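Local coordinates for protein 2-oxoadipate dioxygenase/decarboxylase (Pseudomonas putida, PDB 6W1G) that catalyses the iron(II)-dependent decarboxylation and hydroxylation of 2-oxoadipate to D-2-hydroxyglutarate in D-lysine catabolism, at residues Y24-V28 / A290-E294. Residues are numbered along the deposited sequence; the frame is centred on the assembly and turned at random.
Sequences YKQEV and ARFGE. With NI (nickel (II) ion), chain B.
Arg291 reaches from strand 288-298 to the C-terminal turn of helix 9-27 and meets Glu27 there in a salt bridge. Its NH1 donates to Glu27 OE1 over 2.9 Å along a nearly straight line (169°); the oxygen lies in the guanidinium plane, but the nitrogen stands 40° out of the carboxylate plane. A water joins the same OE1 to Arg291 NH2, and another links NH1 to the backbone O of Glu27, while Ile224 O takes a further bond from NH2 and Trp192 N holds Glu27 OE2. Strand 288-298 pairs antiparallel with strand 264-275 in this member of the glyoxalase clan, and three residues past Arg291 it supplies an active-site ligand: Glu294 OE1 binds the nickel ion at 2.1 Å, alongside His70 and His226 and in the place of the native iron(II). The bend of the arginine chain at chi3 (77°) turns the guanidinium so that Val28 CG2, 3.6 Å from Arg291 NH1, and the CE1 edge of Tyr24 lie over one face of it. The ring stands almost perpendicular to the guanidinium: Tyr24 CE1 comes 3.7 Å from Arg291 NH2, which lies at the ring's edge. With an alanine at Arg291, Glu27 OE1 would probably lose its charged mate and a gap would open beside Tyr24 and Val28. Nearer the metal site, Tyr24 OH and Phe292 O are joined through a water, 2.6 Å from the hydroxyl and 2.9 Å from the carbonyl oxygen, which accepts from it.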
ATOM      1  N   TYR A  24      -6.080 -11.551 -11.220  1.00 12.34           N
ATOM      2  CA  TYR A  24      -5.493 -10.447 -11.954  1.00 12.03           C
ATOM      3  C   TYR A  24      -4.502 -10.954 -13.000  1.00 11.74           C
ATOM      4  O   TYR A  24      -4.439 -10.421 -14.109  1.00 13.52           O
ATOM      5  CB  TYR A  24      -4.872  -9.446 -10.963  1.00 12.61           C
ATOM      6  CG  TYR A  24      -4.354  -8.188 -11.597  1.00 12.55           C
ATOM      7  CD1 TYR A  24      -5.216  -7.259 -12.189  1.00 13.44           C
ATOM      8  CD2 TYR A  24      -3.016  -7.925 -11.620  1.00 13.32           C
ATOM      9  CE1 TYR A  24      -4.732  -6.111 -12.755  1.00 14.25           C
ATOM     10  CE2 TYR A  24      -2.524  -6.787 -12.223  1.00 15.14           C
ATOM     11  CZ  TYR A  24      -3.382  -5.883 -12.783  1.00 14.19           C
ATOM     12  OH  TYR A  24      -2.880  -4.754 -13.349  1.00 16.89           O
ATOM     13  N   LYS A  25      -3.732 -11.974 -12.653  1.00 12.48           N
ATOM     14  CA  LYS A  25      -2.776 -12.529 -13.607  1.00 13.05           C
ATOM     15  C   LYS A  25      -3.494 -13.084 -14.827  1.00 12.77           C
ATOM     16  O   LYS A  25      -3.001 -12.941 -15.938  1.00 14.13           O
ATOM     17  CB  LYS A  25      -1.944 -13.584 -12.908  1.00 14.41           C
ATOM     18  CG  LYS A  25      -0.881 -14.191 -13.807  1.00 17.31           C
ATOM     19  CD  LYS A  25      -0.025 -15.196 -13.059  1.00 20.06           C
ATOM     20  CE  LYS A  25       0.800 -16.020 -14.036  1.00 29.65           C
ATOM     21  NZ  LYS A  25       1.838 -16.885 -13.402  1.00 37.34           N
ATOM     22  N   GLN A  26      -4.645 -13.715 -14.648  1.00 12.36           N
ATOM     23  CA  GLN A  26      -5.437 -14.194 -15.773  1.00 14.10           C
ATOM     24  C   GLN A  26      -5.935 -13.022 -16.622  1.00 13.54           C
ATOM     25  O   GLN A  26      -5.937 -13.098 -17.855  1.00 14.94           O
ATOM     26  CB  GLN A  26      -6.569 -15.058 -15.219  1.00 19.15           C
ATOM     27  CG  GLN A  26      -7.614 -15.431 -16.251  1.00 27.90           C
ATOM     28  CD  GLN A  26      -8.757 -14.405 -16.360  1.00 38.02           C
ATOM     29  OE1 GLN A  26      -9.095 -13.946 -17.453  1.00 40.04           O
ATOM     30  NE2 GLN A  26      -9.355 -14.044 -15.208  1.00 42.46           N
ATOM     31  N   GLU A  27      -6.357 -11.961 -15.990  1.00 11.88           N
ATOM     32  CA  GLU A  27      -6.852 -10.792 -16.706  1.00 12.42           C
ATOM     33  C   GLU A  27      -5.738 -10.036 -17.417  1.00 12.13           C
ATOM     34  O   GLU A  27      -5.967  -9.460 -18.490  1.00 12.06           O
ATOM     35  CB  GLU A  27      -7.562  -9.841 -15.741  1.00 12.66           C
ATOM     36  CG  GLU A  27      -8.855 -10.387 -15.153  1.00 13.93           C
ATOM     37  CD  GLU A  27      -9.585  -9.396 -14.251  1.00 15.75           C
ATOM     38  OE1 GLU A  27      -9.064  -8.293 -14.010  1.00 15.71           O
ATOM     39  OE2 GLU A  27     -10.718  -9.718 -13.814  1.00 17.72           O
ATOM     40  N   VAL A  28      -4.557  -9.960 -16.807  1.00 11.65           N
ATOM     41  CA  VAL A  28      -3.462  -9.092 -17.218  1.00 11.54           C
ATOM     42  C   VAL A  28      -2.184  -9.926 -17.240  1.00 12.16           C
ATOM     43  O   VAL A  28      -1.400  -9.937 -16.261  1.00 12.10           O
ATOM     44  CB  VAL A  28      -3.342  -7.865 -16.291  1.00 12.07           C
ATOM     45  CG1 VAL A  28      -2.234  -6.946 -16.711  1.00 12.31           C
ATOM     46  CG2 VAL A  28      -4.658  -7.105 -16.242  1.00 13.62           C
ATOM     47  N   ALA A 290      -6.824   1.682 -21.184  1.00 19.53           N
ATOM     48  CA  ALA A 290      -5.588   1.063 -20.762  1.00 18.16           C
ATOM     49  C   ALA A 290      -5.679   0.629 -19.316  1.00 16.39           C
ATOM     50  O   ALA A 290      -6.281   1.318 -18.481  1.00 20.12           O
ATOM     51  CB  ALA A 290      -4.424   2.040 -20.935  1.00 21.48           C
ATOM     52  N   ARG A 291      -5.094  -0.534 -19.035  1.00 13.78           N
ATOM     53  CA  ARG A 291      -4.850  -0.992 -17.674  1.00 13.33           C
ATOM     54  C   ARG A 291      -3.379  -0.803 -17.394  1.00 13.27           C
ATOM     55  O   ARG A 291      -2.533  -1.195 -18.222  1.00 14.84           O
ATOM     56  CB  ARG A 291      -5.221  -2.459 -17.482  1.00 13.66           C
ATOM     57  CG  ARG A 291      -6.693  -2.711 -17.791  1.00 14.34           C
ATOM     58  CD  ARG A 291      -7.145  -4.093 -17.294  1.00 14.43           C
ATOM     59  NE  ARG A 291      -7.340  -4.069 -15.854  1.00 14.07           N
ATOM     60  CZ  ARG A 291      -7.877  -5.077 -15.164  1.00 13.15           C
ATOM     61  NH1 ARG A 291      -8.150  -6.237 -15.761  1.00 13.11           N
ATOM     62  NH2 ARG A 291      -8.046  -4.934 -13.848  1.00 14.29           N
ATOM     63  N   PHE A 292      -3.063  -0.157 -16.282  1.00 13.89           N
ATOM     64  CA  PHE A 292      -1.693   0.139 -15.922  1.00 14.63           C
ATOM     65  C   PHE A 292      -1.267  -0.671 -14.722  1.00 14.39           C
ATOM     66  O   PHE A 292      -2.048  -0.951 -13.819  1.00 17.89           O
ATOM     67  CB  PHE A 292      -1.543   1.593 -15.578  1.00 16.46           C
ATOM     68  CG  PHE A 292      -1.782   2.505 -16.734  1.00 20.14           C
ATOM     69  CD1 PHE A 292      -0.759   2.818 -17.610  1.00 21.17           C
ATOM     70  CD2 PHE A 292      -3.044   3.037 -16.977  1.00 25.19           C
ATOM     71  CE1 PHE A 292      -0.991   3.662 -18.699  1.00 23.59           C
ATOM     72  CE2 PHE A 292      -3.253   3.886 -18.047  1.00 27.29           C
ATOM     73  CZ  PHE A 292      -2.238   4.183 -18.910  1.00 26.61           C
ATOM     74  N   GLY A 293       0.002  -1.030 -14.697  1.00 13.66           N
ATOM     75  CA  GLY A 293       0.600  -1.743 -13.592  1.00 13.16           C
ATOM     76  C   GLY A 293       1.551  -0.847 -12.825  1.00 12.58           C
ATOM     77  O   GLY A 293       1.833   0.303 -13.159  1.00 14.05           O
ATOM     78  N   GLU A 294       2.007  -1.401 -11.697  1.00 12.79           N
ATOM     79  CA  GLU A 294       2.879  -0.690 -10.769  1.00 12.11           C
ATOM     80  C   GLU A 294       3.829  -1.666 -10.107  1.00 11.75           C
ATOM     81  O   GLU A 294       3.534  -2.870  -9.945  1.00 12.56           O
ATOM     82  CB  GLU A 294       2.012   0.022  -9.727  1.00 13.09           C
ATOM     83  CG  GLU A 294       2.748   0.851  -8.697  1.00 13.24           C
ATOM     84  CD  GLU A 294       1.760   1.561  -7.810  1.00 14.25           C
ATOM     85  OE1 GLU A 294       1.204   0.943  -6.879  1.00 14.31           O
ATOM     86  OE2 GLU A 294       1.492   2.756  -8.056  1.00 18.17           O
TER
HETATM   87 NI    NI B 500      -0.481   1.612  -5.882  0.86 13.70          NI
HETATM   88  O   HOH W   1      -4.296  -2.696 -14.019  1.00 16.27           O
HETATM   89  O   HOH W   2      -9.888  -6.575 -12.113  1.00 16.06           O
HETATM   90  O   HOH W   3      -8.124  -7.504 -18.374  1.00 16.82           O
HETATM   91  O   HOH W   4      -0.372   3.736  -6.705  1.00 23.51           O
HETATM   92  O   HOH W   5      -2.152   2.559  -4.908  1.00 17.90           O
HETATM   93  O   HOH W   6       0.468   2.759  -4.487  1.00 21.27           O